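Local atomic coordinates of 2'-deoxycytidine 5'-triphosphate deaminase (Agrobacterium tumefaciens, PDB entry 2R9Q), a protein that probably catalyses the hydrolytic deamination of dCTP to dUTP, an early step on a route to thymidylate. Residues V91-L96 against Y145-P150; D207-G212 against L326-I331; Q37-S42 against F296-F301; M126-Q131 against A138-P143. One frame throughout, in Å; residues are numbered along the deposited sequence.

Overall arrangement
From the N terminus, residues 37-42 come first, and the contact they open (interaction 3) stays unclosed until 296-301, joining the N-terminal and C-terminal halves. Within that long span, strand 91-101 meets strand 143-150 in interaction 1. Interaction 4 is a shorter excursion inside interaction 1, where 126-131 meets 138-143 just before the chain enters strand 143-150. These two contacts share a sheet and touch through the backbones of Met126 and Tyr145. In the C-terminal half, 207-212 opens interaction 2 before interaction 3 has closed, and 326-331 closes it afterwards, so the two cross. Interaction 2 lies about 34 Å from interaction 1, centre to centre.

Interaction 1 (V91-L96 against Y145-P150); sequences VYIVPL and YLEISP
Strands 91-96 and 145-150 run antiparallel, their axes 4.6 Å apart at closest approach, and pair in the N-terminal half, which belongs to the dUTPase-like beta fold. Tyr92 with Ile148 and Val94 with Leu146 form hydrogen-bonded pairs, while Ile93 with Glu147 and Pro95 with Tyr145 are non-hydrogen-bonded. Of the four backbone bonds, that from Leu146 N to Val94 O (2.8 Å, 170°) is nearly straight. The pairing runs on past Pro95, from Leu96 to Leu144.

On the face carrying Pro95 and Tyr145, the pyrrolidine ring meets one side of the tyrosine obliquely, Pro95 CG lying 3.7 Å from Tyr145 CE1. Farther along the same face, Ile93 CD1 reaches Glu147 CG at 3.5 Å, so the acid's methylene packs as a hydrocarbon while its OE1 bonds to Ser57. The other face is oily: Val94 CG2 approaches Ile148 CD1, and Leu96 CD2 lies 3.7 Å from Leu146 CB. Strand 50-54 flanks 91-96 and strand 121-127 flanks 145-150, placing both segments inside the sheet. Tyr92 has CG beside its backbone N (chi1 -53°), which sets the ring with its CD2 edge 3.5 Å from Ile148 O.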
loop_
_atom_site.group_PDB
_atom_site.type_symbol
_atom_site.label_atom_id
_atom_site.label_comp_id
_atom_site.label_asym_id
_atom_site.label_seq_id
_atom_site.Cartn_x
_atom_site.Cartn_y
_atom_site.Cartn_z
ATOM N N VAL B 91 8.639 -1.009 14.373
ATOM C CA VAL B 91 9.827 -0.343 14.877
ATOM C C VAL B 91 10.195 -0.960 16.224
ATOM O O VAL B 91 9.355 -1.152 17.104
ATOM C CB VAL B 91 9.646 1.220 14.938
ATOM C CG1 VAL B 91 10.942 1.929 15.248
ATOM C CG2 VAL B 91 9.041 1.751 13.646
ATOM N N TYR B 92 11.457 -1.328 16.336
ATOM C CA TYR B 92 12.015 -1.948 17.532
ATOM C C TYR B 92 13.269 -1.224 17.957
ATOM O O TYR B 92 14.070 -0.842 17.122
ATOM C CB TYR B 92 12.342 -3.439 17.283
ATOM C CG TYR B 92 11.202 -4.261 16.724
ATOM C CD1 TYR B 92 10.294 -4.892 17.559
ATOM C CD2 TYR B 92 11.040 -4.401 15.363
ATOM C CE1 TYR B 92 9.259 -5.639 17.052
ATOM C CE2 TYR B 92 10.012 -5.140 14.833
ATOM C CZ TYR B 92 9.119 -5.766 15.674
ATOM O OH TYR B 92 8.107 -6.507 15.114
ATOM N N ILE B 93 13.420 -0.989 19.251
ATOM C CA ILE B 93 14.683 -0.490 19.820
ATOM C C ILE B 93 15.341 -1.631 20.594
ATOM O O ILE B 93 14.681 -2.347 21.346
ATOM C CB ILE B 93 14.515 0.763 20.741
ATOM C CG1 ILE B 93 13.530 1.782 20.144
ATOM C CG2 ILE B 93 15.859 1.436 21.013
ATOM C CD1 ILE B 93 13.966 2.410 18.917
ATOM N N VAL B 94 16.640 -1.809 20.351
ATOM C CA VAL B 94 17.428 -2.906 20.905
ATOM C C VAL B 94 18.721 -2.383 21.537
ATOM O O VAL B 94 19.589 -1.858 20.827
ATOM C CB VAL B 94 17.720 -3.977 19.845
ATOM C CG1 VAL B 94 18.508 -5.107 20.447
ATOM C CG2 VAL B 94 16.427 -4.472 19.264
ATOM N N PRO B 95 18.840 -2.493 22.883
ATOM C CA PRO B 95 20.155 -2.282 23.502
ATOM C C PRO B 95 21.189 -3.230 22.948
ATOM O O PRO B 95 20.944 -4.427 22.794
ATOM C CB PRO B 95 19.907 -2.512 25.009
ATOM C CG PRO B 95 18.443 -2.219 25.200
ATOM C CD PRO B 95 17.801 -2.720 23.900
ATOM N N LEU B 96 22.338 -2.660 22.622
ATOM C CA LEU B 96 23.406 -3.394 22.037
ATOM C C LEU B 96 24.298 -3.897 23.165
ATOM O O LEU B 96 24.347 -3.299 24.233
ATOM C CB LEU B 96 24.144 -2.512 21.020
ATOM C CG LEU B 96 23.404 -2.054 19.746
ATOM C CD1 LEU B 96 24.234 -0.986 18.997
ATOM C CD2 LEU B 96 23.035 -3.209 18.827
ATOM N N TYR B 145 22.333 1.784 21.213
ATOM C CA TYR B 145 21.043 1.208 20.878
ATOM C C TYR B 145 20.926 1.112 19.377
ATOM O O TYR B 145 21.458 1.974 18.658
ATOM C CB TYR B 145 19.916 2.054 21.460
ATOM C CG TYR B 145 19.950 2.138 22.963
ATOM C CD1 TYR B 145 19.172 1.290 23.751
ATOM C CD2 TYR B 145 20.780 3.050 23.611
ATOM C CE1 TYR B 145 19.217 1.352 25.132
ATOM C CE2 TYR B 145 20.837 3.099 24.989
ATOM C CZ TYR B 145 20.053 2.248 25.744
ATOM O OH TYR B 145 20.082 2.307 27.118
ATOM N N LEU B 146 20.302 0.028 18.904
ATOM C CA LEU B 146 19.920 -0.091 17.482
ATOM C C LEU B 146 18.399 -0.039 17.305
ATOM O O LEU B 146 17.657 -0.829 17.859
ATOM C CB LEU B 146 20.515 -1.324 16.797
ATOM C CG LEU B 146 20.570 -1.357 15.264
ATOM C CD1 LEU B 146 21.463 -0.271 14.713
ATOM C CD2 LEU B 146 20.986 -2.721 14.703
ATOM N N GLU B 147 17.954 0.955 16.561
ATOM C CA GLU B 147 16.612 0.982 16.019
ATOM C C GLU B 147 16.525 0.104 14.762
ATOM O O GLU B 147 17.346 0.235 13.857
ATOM C CB GLU B 147 16.260 2.396 15.687
ATOM C CG GLU B 147 14.815 2.681 15.483
ATOM C CD GLU B 147 14.559 4.208 15.471
ATOM O OE1 GLU B 147 14.685 4.826 14.377
ATOM O OE2 GLU B 147 14.250 4.776 16.564
ATOM N N ILE B 148 15.545 -0.799 14.731
ATOM C CA ILE B 148 15.367 -1.734 13.635
ATOM C C ILE B 148 13.949 -1.682 13.135
ATOM O O ILE B 148 12.996 -1.914 13.876
ATOM C CB ILE B 148 15.697 -3.245 13.993
ATOM C CG1 ILE B 148 17.042 -3.430 14.674
ATOM C CG2 ILE B 148 15.641 -4.153 12.726
ATOM C CD1 ILE B 148 17.246 -4.798 15.346
ATOM N N SER B 149 13.828 -1.418 11.845
ATOM C CA SER B 149 12.573 -1.595 11.122
ATOM C C SER B 149 12.768 -2.343 9.802
ATOM O O SER B 149 13.304 -1.786 8.837
ATOM C CB SER B 149 11.894 -0.253 10.855
ATOM O OG SER B 149 10.573 -0.497 10.462
ATOM N N PRO B 150 12.338 -3.606 9.748
ATOM C CA PRO B 150 12.356 -4.353 8.473
ATOM C C PRO B 150 11.399 -3.734 7.459
ATOM O O PRO B 150 10.318 -3.374 7.813
ATOM C CB PRO B 150 11.881 -5.750 8.886
ATOM C CG PRO B 150 12.079 -5.790 10.367
ATOM C CD PRO B 150 11.808 -4.444 10.833
#

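Interaction 2 (D207-G212 against L326-I331); sequences DLKGFG and LEHGQI
His328 is gripped by three consecutive residues of the 207-212 loop, each meeting a different part of its imidazole. Its CG lies opposite the backbone N and beside the carbonyl carbon (chi1 180°), which brings ND1 to the loop. There Leu208 N donates a hydrogen bond to ND1 of His328 (2.9 Å), arriving close to the ring plane. Next to it along the ring edge, Asp207 OD1 lies 3.4 Å from His328 CE1, the carboxylate turned steeply to the imidazole at 79°. The same Asp207 OD1 takes the N-H of Lys209 at 3.1 Å, closing an Asx turn, and Asp207 OD2 forms a salt bridge with Arg312, so the carboxylate is held at both oxygens.

Lys209 covers one ring face. Its chain bends at chi2 (83°) and carries CD directly over the middle of the imidazole, 3.4 Å from Lys209 CD to the His328 ring centroid, a CH-pi contact. At the base of the side chain, Leu208 CB packs on His328 CB at 3.8 Å, and Leu208 CD2 reaches Leu326 CG at 4.0 Å. His328 itself occupies the type II turn Glu327-Gln330 that follows strand 324-327 in the C-terminal half. Because ND1 acts as an acceptor, it is probably unprotonated, which in a neutral ring would put the hydrogen on NE2; Lys209 and Asp207 would tend to pull the ring's ionisation in opposite directions.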
loop_
_atom_site.group_PDB
_atom_site.type_symbol
_atom_site.label_atom_id
_atom_site.label_comp_id
_atom_site.label_asym_id
_atom_site.label_seq_id
_atom_site.Cartn_x
_atom_site.Cartn_y
_atom_site.Cartn_z
ATOM N N ASP B 207 25.155 -0.025 -13.784
ATOM C CA ASP B 207 25.247 -0.925 -14.911
ATOM C C ASP B 207 23.927 -1.636 -15.132
ATOM O O ASP B 207 23.557 -2.529 -14.368
ATOM C CB ASP B 207 26.323 -1.962 -14.675
ATOM C CG ASP B 207 26.757 -2.653 -15.951
ATOM O OD1 ASP B 207 25.919 -2.906 -16.864
ATOM O OD2 ASP B 207 27.970 -2.934 -16.040
ATOM N N LEU B 208 23.248 -1.261 -16.205
ATOM C CA LEU B 208 21.962 -1.824 -16.582
ATOM C C LEU B 208 22.030 -2.623 -17.919
ATOM O O LEU B 208 21.013 -2.982 -18.491
ATOM C CB LEU B 208 20.939 -0.675 -16.655
ATOM C CG LEU B 208 19.962 -0.441 -15.508
ATOM C CD1 LEU B 208 20.404 -1.088 -14.217
ATOM C CD2 LEU B 208 19.690 1.063 -15.327
ATOM N N LYS B 209 23.242 -2.913 -18.384
ATOM C CA LYS B 209 23.441 -3.620 -19.663
ATOM C C LYS B 209 23.249 -5.131 -19.516
ATOM O O LYS B 209 22.716 -5.781 -20.421
ATOM C CB LYS B 209 24.798 -3.289 -20.298
ATOM C CG LYS B 209 24.705 -2.619 -21.672
ATOM C CD LYS B 209 24.472 -1.114 -21.601
ATOM C CE LYS B 209 24.504 -0.455 -22.971
ATOM N NZ LYS B 209 23.365 -0.886 -23.860
ATOM N N GLY B 210 23.649 -5.680 -18.375
ATOM C CA GLY B 210 23.347 -7.069 -18.068
ATOM C C GLY B 210 24.598 -7.893 -17.877
ATOM O O GLY B 210 25.647 -7.539 -18.368
ATOM N N PHE B 211 24.476 -8.984 -17.134
ATOM C CA PHE B 211 25.610 -9.871 -16.879
ATOM C C PHE B 211 25.307 -11.292 -17.288
ATOM O O PHE B 211 24.241 -11.815 -16.991
ATOM C CB PHE B 211 26.010 -9.803 -15.407
ATOM C CG PHE B 211 26.485 -8.440 -14.995
ATOM C CD1 PHE B 211 25.693 -7.616 -14.201
ATOM C CD2 PHE B 211 27.711 -7.962 -15.443
ATOM C CE1 PHE B 211 26.128 -6.354 -13.856
ATOM C CE2 PHE B 211 28.146 -6.718 -15.099
ATOM C CZ PHE B 211 27.358 -5.906 -14.306
ATOM N N GLY B 212 26.266 -11.894 -17.986
ATOM C CA GLY B 212 26.210 -13.295 -18.389
ATOM C C GLY B 212 25.394 -13.476 -19.648
ATOM O O GLY B 212 25.147 -12.509 -20.362
ATOM N N LEU B 326 15.410 4.619 -14.431
ATOM C CA LEU B 326 16.826 4.668 -14.188
ATOM C C LEU B 326 17.524 4.128 -15.422
ATOM O O LEU B 326 17.175 3.082 -15.936
ATOM C CB LEU B 326 17.209 3.863 -12.939
ATOM C CG LEU B 326 18.689 3.793 -12.520
ATOM C CD1 LEU B 326 19.280 5.121 -12.044
ATOM C CD2 LEU B 326 18.847 2.694 -11.453
ATOM N N GLU B 327 18.522 4.861 -15.878
ATOM C CA GLU B 327 19.200 4.541 -17.134
ATOM C C GLU B 327 20.656 4.198 -16.850
ATOM O O GLU B 327 21.268 4.772 -15.929
ATOM C CB GLU B 327 19.083 5.721 -18.136
ATOM C CG GLU B 327 17.657 6.007 -18.588
ATOM C CD GLU B 327 17.533 7.295 -19.387
ATOM O OE1 GLU B 327 18.058 7.309 -20.537
ATOM O OE2 GLU B 327 16.913 8.289 -18.868
ATOM N N HIS B 328 21.167 3.238 -17.626
ATOM C CA HIS B 328 22.574 2.817 -17.619
ATOM C C HIS B 328 23.550 4.011 -17.699
ATOM O O HIS B 328 23.310 4.976 -18.429
ATOM C CB HIS B 328 22.812 1.871 -18.800
ATOM C CG HIS B 328 24.226 1.370 -18.913
ATOM N ND1 HIS B 328 24.668 0.229 -18.277
ATOM C CD2 HIS B 328 25.292 1.858 -19.586
ATOM C CE1 HIS B 328 25.944 0.031 -18.559
ATOM N NE2 HIS B 328 26.346 1.011 -19.349
ATOM N N GLY B 329 24.639 3.945 -16.939
ATOM C CA GLY B 329 25.579 5.061 -16.838
ATOM C C GLY B 329 25.146 6.186 -15.921
ATOM O O GLY B 329 25.926 7.057 -15.624
ATOM N N GLN B 330 23.906 6.171 -15.452
ATOM C CA GLN B 330 23.453 7.171 -14.487
ATOM C C GLN B 330 24.299 7.098 -13.216
ATOM O O GLN B 330 24.455 6.014 -12.627
ATOM C CB GLN B 330 21.996 6.933 -14.161
ATOM C CG GLN B 330 21.427 7.706 -12.980
ATOM C CD GLN B 330 21.308 9.176 -13.236
ATOM O OE1 GLN B 330 20.691 9.591 -14.198
ATOM N NE2 GLN B 330 21.871 9.977 -12.348
ATOM N N ILE B 331 24.818 8.258 -12.792
ATOM C CA ILE B 331 25.495 8.379 -11.494
ATOM C C ILE B 331 24.551 8.255 -10.289
ATOM O O ILE B 331 23.522 8.924 -10.221
ATOM C CB ILE B 331 26.309 9.685 -11.368
ATOM C CG1 ILE B 331 27.440 9.694 -12.413
ATOM C CG2 ILE B 331 26.873 9.834 -9.940
ATOM C CD1 ILE B 331 28.070 11.062 -12.641
#

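Interaction 3 (Q37-S42 against F296-F301); sequences QVQPAS and FFDPGF
A small contact between the halves of the chain, loop against turn, brings residues 39-42 of the N-terminal part onto Asp298 and Pro299 of the C-terminal part; both parts belong to dUTPase-like beta families. The first segment includes the short, weakly bonded strand 38-39 and leads into strand 42-46, and the second leaves strand 296-297 through a type II turn from Asp298 to Phe301.

Asp298 is the central residue. Its carboxylate receives the backbone N-H of Ala41 at OD1, 3.2 Å away, a fairly bent bond (141°) that comes in from above the carboxylate plane. Its CG stands beside its own backbone N (chi1 -80°), which points the carboxylate across the Pro40 ring at about a right angle, with Asp298 CG 3.7 Å from Pro40 CD. Pro299 continues the contact by packing on apolar carbons, its CD lying 4.1 Å from Pro40 CB. Nearby, Arg167 ties both segments from strand 162-170 by bonding to Ala41 O and Phe297 O. Ser42 OG lies 4.0 Å from Asp298 OD1, and this buried hydroxyl has no bonding partner in the model. Ala41 CB rests on the pyrrolidine of Pro299, 3.6 Å from CD.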
loop_
_atom_site.group_PDB
_atom_site.type_symbol
_atom_site.label_atom_id
_atom_site.label_comp_id
_atom_site.label_asym_id
_atom_site.label_seq_id
_atom_site.Cartn_x
_atom_site.Cartn_y
_atom_site.Cartn_z
ATOM N N GLN B 37 34.546 -10.377 14.751
ATOM C CA GLN B 37 33.717 -9.200 15.044
ATOM C C GLN B 37 34.377 -7.893 14.646
ATOM O O GLN B 37 33.682 -6.945 14.250
ATOM C CB GLN B 37 33.305 -9.135 16.506
ATOM C CG GLN B 37 32.013 -8.400 16.709
ATOM C CD GLN B 37 31.656 -8.253 18.169
ATOM O OE1 GLN B 37 31.802 -9.184 18.938
ATOM N NE2 GLN B 37 31.181 -7.083 18.548
ATOM N N VAL B 38 35.705 -7.856 14.741
ATOM C CA VAL B 38 36.488 -6.676 14.386
ATOM C C VAL B 38 36.884 -6.783 12.914
ATOM O O VAL B 38 37.534 -7.745 12.488
ATOM C CB VAL B 38 37.743 -6.507 15.284
ATOM C CG1 VAL B 38 38.478 -5.201 14.954
ATOM C CG2 VAL B 38 37.357 -6.586 16.795
ATOM N N GLN B 39 36.427 -5.816 12.137
ATOM C CA GLN B 39 36.728 -5.747 10.737
ATOM C C GLN B 39 37.985 -4.891 10.632
ATOM O O GLN B 39 38.408 -4.287 11.631
ATOM C CB GLN B 39 35.539 -5.159 9.954
ATOM C CG GLN B 39 34.184 -5.833 10.205
ATOM C CD GLN B 39 34.192 -7.290 9.883
ATOM O OE1 GLN B 39 34.937 -7.744 9.020
ATOM N NE2 GLN B 39 33.388 -8.052 10.602
ATOM N N PRO B 40 38.611 -4.865 9.439
ATOM C CA PRO B 40 39.801 -4.040 9.181
ATOM C C PRO B 40 39.708 -2.558 9.625
ATOM O O PRO B 40 40.672 -2.047 10.158
ATOM C CB PRO B 40 39.979 -4.167 7.671
ATOM C CG PRO B 40 39.382 -5.462 7.321
ATOM C CD PRO B 40 38.250 -5.678 8.258
ATOM N N ALA B 41 38.555 -1.900 9.437
ATOM C CA ALA B 41 38.370 -0.475 9.790
ATOM C C ALA B 41 37.013 -0.139 10.461
ATOM O O ALA B 41 36.514 0.993 10.347
ATOM C CB ALA B 41 38.567 0.371 8.569
ATOM N N SER B 42 36.444 -1.132 11.164
ATOM C CA SER B 42 35.166 -1.009 11.874
ATOM C C SER B 42 34.949 -2.217 12.777
ATOM O O SER B 42 35.683 -3.195 12.728
ATOM C CB SER B 42 33.990 -0.878 10.894
ATOM O OG SER B 42 33.969 -1.954 9.963
ATOM N N PHE B 296 30.161 1.175 4.848
ATOM C CA PHE B 296 31.608 1.229 4.943
ATOM C C PHE B 296 32.241 0.232 3.964
ATOM O O PHE B 296 31.731 -0.832 3.762
ATOM C CB PHE B 296 32.037 0.948 6.383
ATOM C CG PHE B 296 31.627 2.008 7.359
ATOM C CD1 PHE B 296 31.815 3.364 7.073
ATOM C CD2 PHE B 296 31.075 1.660 8.587
ATOM C CE1 PHE B 296 31.470 4.336 8.010
ATOM C CE2 PHE B 296 30.716 2.621 9.509
ATOM C CZ PHE B 296 30.908 3.962 9.219
ATOM N N PHE B 297 33.316 0.666 3.318
ATOM C CA PHE B 297 34.221 -0.177 2.553
ATOM C C PHE B 297 35.494 -0.349 3.363
ATOM O O PHE B 297 36.020 0.610 3.910
ATOM C CB PHE B 297 34.536 0.484 1.210
ATOM C CG PHE B 297 33.435 0.375 0.228
ATOM C CD1 PHE B 297 33.581 -0.385 -0.906
ATOM C CD2 PHE B 297 32.217 1.009 0.451
ATOM C CE1 PHE B 297 32.532 -0.483 -1.816
ATOM C CE2 PHE B 297 31.191 0.896 -0.433
ATOM C CZ PHE B 297 31.347 0.166 -1.573
ATOM N N ASP B 298 35.979 -1.575 3.443
ATOM C CA ASP B 298 37.205 -1.866 4.193
ATOM C C ASP B 298 38.457 -1.708 3.344
ATOM O O ASP B 298 38.417 -1.950 2.150
ATOM C CB ASP B 298 37.194 -3.299 4.753
ATOM C CG ASP B 298 36.379 -3.441 6.038
ATOM O OD1 ASP B 298 36.551 -2.608 6.992
ATOM O OD2 ASP B 298 35.586 -4.422 6.075
ATOM N N PRO B 299 39.579 -1.342 3.985
ATOM C CA PRO B 299 40.891 -1.453 3.349
ATOM C C PRO B 299 41.052 -2.811 2.730
ATOM O O PRO B 299 40.726 -3.805 3.367
ATOM C CB PRO B 299 41.879 -1.286 4.514
ATOM C CG PRO B 299 41.142 -0.632 5.584
ATOM C CD PRO B 299 39.679 -0.798 5.350
ATOM N N GLY B 300 41.520 -2.847 1.496
ATOM C CA GLY B 300 41.671 -4.112 0.765
ATOM C C GLY B 300 40.481 -4.508 -0.104
ATOM O O GLY B 300 40.549 -5.517 -0.805
ATOM N N PHE B 301 39.382 -3.740 -0.067
ATOM C CA PHE B 301 38.238 -4.039 -0.936
ATOM C C PHE B 301 38.712 -3.974 -2.387
ATOM O O PHE B 301 39.461 -3.057 -2.767
ATOM C CB PHE B 301 37.045 -3.074 -0.721
ATOM C CG PHE B 301 35.887 -3.309 -1.674
ATOM C CD1 PHE B 301 34.858 -4.172 -1.342
ATOM C CD2 PHE B 301 35.848 -2.692 -2.915
ATOM C CE1 PHE B 301 33.794 -4.394 -2.224
ATOM C CE2 PHE B 301 34.798 -2.910 -3.787
ATOM C CZ PHE B 301 33.768 -3.753 -3.444
#

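Interaction 4 (M126-Q131 against A138-P143); sequences MTDNAQ and AGYTGP
Tyr140 packs against Thr127 and Asp128, using ring and hydroxyl alike. Tyr140 swings CG to the side opposite its backbone N (chi1 177°), and its side chain extends toward the other segment, sliding past Thr127 in the opposite direction. Thr127 CG2 sits over one face of the ring, offset toward the rim, 3.8 Å from the Tyr140 centroid and 17° off its normal, a CH-pi contact. Thr127 CB follows at 3.5 Å from Tyr140 CZ.

At the phenol end, Tyr140 OH is held by two bonds: it accepts the backbone N-H of Asp128 at 3.0 Å and donates its own hydrogen to Pro143 O at 2.8 Å, in the plane of that carbonyl. The hydroxyl thereby links the end of strand 121-127, where the type II turn Thr127-Ala130 begins, to the entry of strand 143-150, its antiparallel neighbour in the sheet. The chain turns a corner at Gly142, whose extended backbone with positive phi is a conformation only glycine takes readily; a CB there would also run into Tyr140 OH.

Asp128 crosses the tyrosine at about a right angle, carboxylate and ring planes 81° apart, and leans on the proline: Asp128 OD2 comes within 3.5 Å of Pro143 CD. Its OD1 is bonded to Val66 N. A water donates to Asp128 OD2 at 2.9 Å and, over a longer 3.3 Å, to Thr141 O.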
loop_
_atom_site.group_PDB
_atom_site.type_symbol
_atom_site.label_atom_id
_atom_site.label_comp_id
_atom_site.label_asym_id
_atom_site.label_seq_id
_atom_site.Cartn_x
_atom_site.Cartn_y
_atom_site.Cartn_z
ATOM N N MET B 126 21.584 4.770 18.005
ATOM C CA MET B 126 21.413 5.933 18.871
ATOM C C MET B 126 22.271 5.889 20.145
ATOM O O MET B 126 22.603 4.827 20.673
ATOM C CB MET B 126 19.930 6.262 19.158
ATOM C CG MET B 126 19.043 5.112 19.520
ATOM S SD MET B 126 17.288 5.534 19.658
ATOM C CE MET B 126 17.237 6.610 21.051
ATOM N N THR B 127 22.690 7.095 20.540
ATOM C CA THR B 127 23.418 7.373 21.756
ATOM C C THR B 127 22.523 8.150 22.731
ATOM O O THR B 127 21.533 8.763 22.339
ATOM C CB THR B 127 24.737 8.203 21.523
ATOM O OG1 THR B 127 24.462 9.430 20.836
ATOM C CG2 THR B 127 25.756 7.459 20.815
ATOM N N ASP B 128 22.881 8.092 24.010
ATOM C CA ASP B 128 22.350 9.022 25.018
ATOM C C ASP B 128 22.631 10.457 24.554
ATOM O O ASP B 128 23.692 10.736 23.982
ATOM C CB ASP B 128 23.010 8.800 26.382
ATOM C CG ASP B 128 22.506 7.544 27.128
ATOM O OD1 ASP B 128 21.608 6.799 26.659
ATOM O OD2 ASP B 128 23.035 7.318 28.236
ATOM N N ASN B 129 21.667 11.348 24.775
ATOM C CA ASN B 129 21.793 12.768 24.438
ATOM C C ASN B 129 21.849 13.066 22.946
ATOM O O ASN B 129 22.211 14.164 22.566
ATOM C CB ASN B 129 23.010 13.392 25.141
ATOM C CG ASN B 129 23.080 13.025 26.611
ATOM O OD1 ASN B 129 22.072 13.089 27.324
ATOM N ND2 ASN B 129 24.262 12.604 27.064
ATOM N N ALA B 130 21.425 12.105 22.120
ATOM C CA ALA B 130 21.565 12.171 20.662
ATOM C C ALA B 130 20.685 13.220 19.950
ATOM O O ALA B 130 19.496 13.382 20.227
ATOM C CB ALA B 130 21.358 10.757 20.035
ATOM N N GLN B 131 21.323 13.934 19.034
ATOM C CA GLN B 131 20.686 14.933 18.178
ATOM C C GLN B 131 20.714 14.495 16.726
ATOM O O GLN B 131 19.961 14.983 15.903
ATOM C CB GLN B 131 21.394 16.276 18.339
ATOM C CG GLN B 131 21.041 16.960 19.636
ATOM C CD GLN B 131 21.959 18.120 19.944
ATOM O OE1 GLN B 131 22.248 18.938 19.063
ATOM N NE2 GLN B 131 22.413 18.213 21.191
ATOM N N ALA B 138 32.775 12.905 19.929
ATOM C CA ALA B 138 34.131 12.810 20.456
ATOM C C ALA B 138 34.025 12.646 21.951
ATOM O O ALA B 138 33.374 13.440 22.601
ATOM C CB ALA B 138 34.980 14.029 20.090
ATOM N N GLY B 139 34.601 11.565 22.463
ATOM C CA GLY B 139 34.683 11.332 23.892
ATOM C C GLY B 139 33.487 10.681 24.551
ATOM O O GLY B 139 33.414 10.651 25.765
ATOM N N TYR B 140 32.581 10.116 23.754
ATOM C CA TYR B 140 31.320 9.590 24.253
ATOM C C TYR B 140 31.530 8.414 25.208
ATOM O O TYR B 140 32.239 7.446 24.900
ATOM C CB TYR B 140 30.384 9.176 23.084
ATOM C CG TYR B 140 29.051 8.547 23.522
ATOM C CD1 TYR B 140 27.981 9.345 23.933
ATOM C CD2 TYR B 140 28.869 7.148 23.515
ATOM C CE1 TYR B 140 26.787 8.766 24.351
ATOM C CE2 TYR B 140 27.693 6.573 23.924
ATOM C CZ TYR B 140 26.648 7.376 24.342
ATOM O OH TYR B 140 25.450 6.803 24.756
ATOM N N THR B 141 30.885 8.539 26.366
ATOM C CA THR B 141 30.748 7.496 27.359
ATOM C C THR B 141 29.295 7.162 27.439
ATOM O O THR B 141 28.466 8.060 27.689
ATOM C CB THR B 141 31.178 7.950 28.754
ATOM O OG1 THR B 141 32.558 8.289 28.712
ATOM C CG2 THR B 141 30.959 6.848 29.806
ATOM N N GLY B 142 28.985 5.871 27.258
ATOM C CA GLY B 142 27.617 5.411 27.347
ATOM C C GLY B 142 27.255 4.138 26.607
ATOM O O GLY B 142 28.100 3.472 26.005
ATOM N N PRO B 143 25.965 3.792 26.664
ATOM C CA PRO B 143 25.423 2.652 25.959
ATOM C C PRO B 143 25.114 2.975 24.507
ATOM O O PRO B 143 25.108 4.135 24.117
ATOM C CB PRO B 143 24.144 2.362 26.732
ATOM C CG PRO B 143 23.708 3.673 27.152
ATOM C CD PRO B 143 24.926 4.470 27.452
HETATM O O HOH W 1 25.530 8.427 29.120
#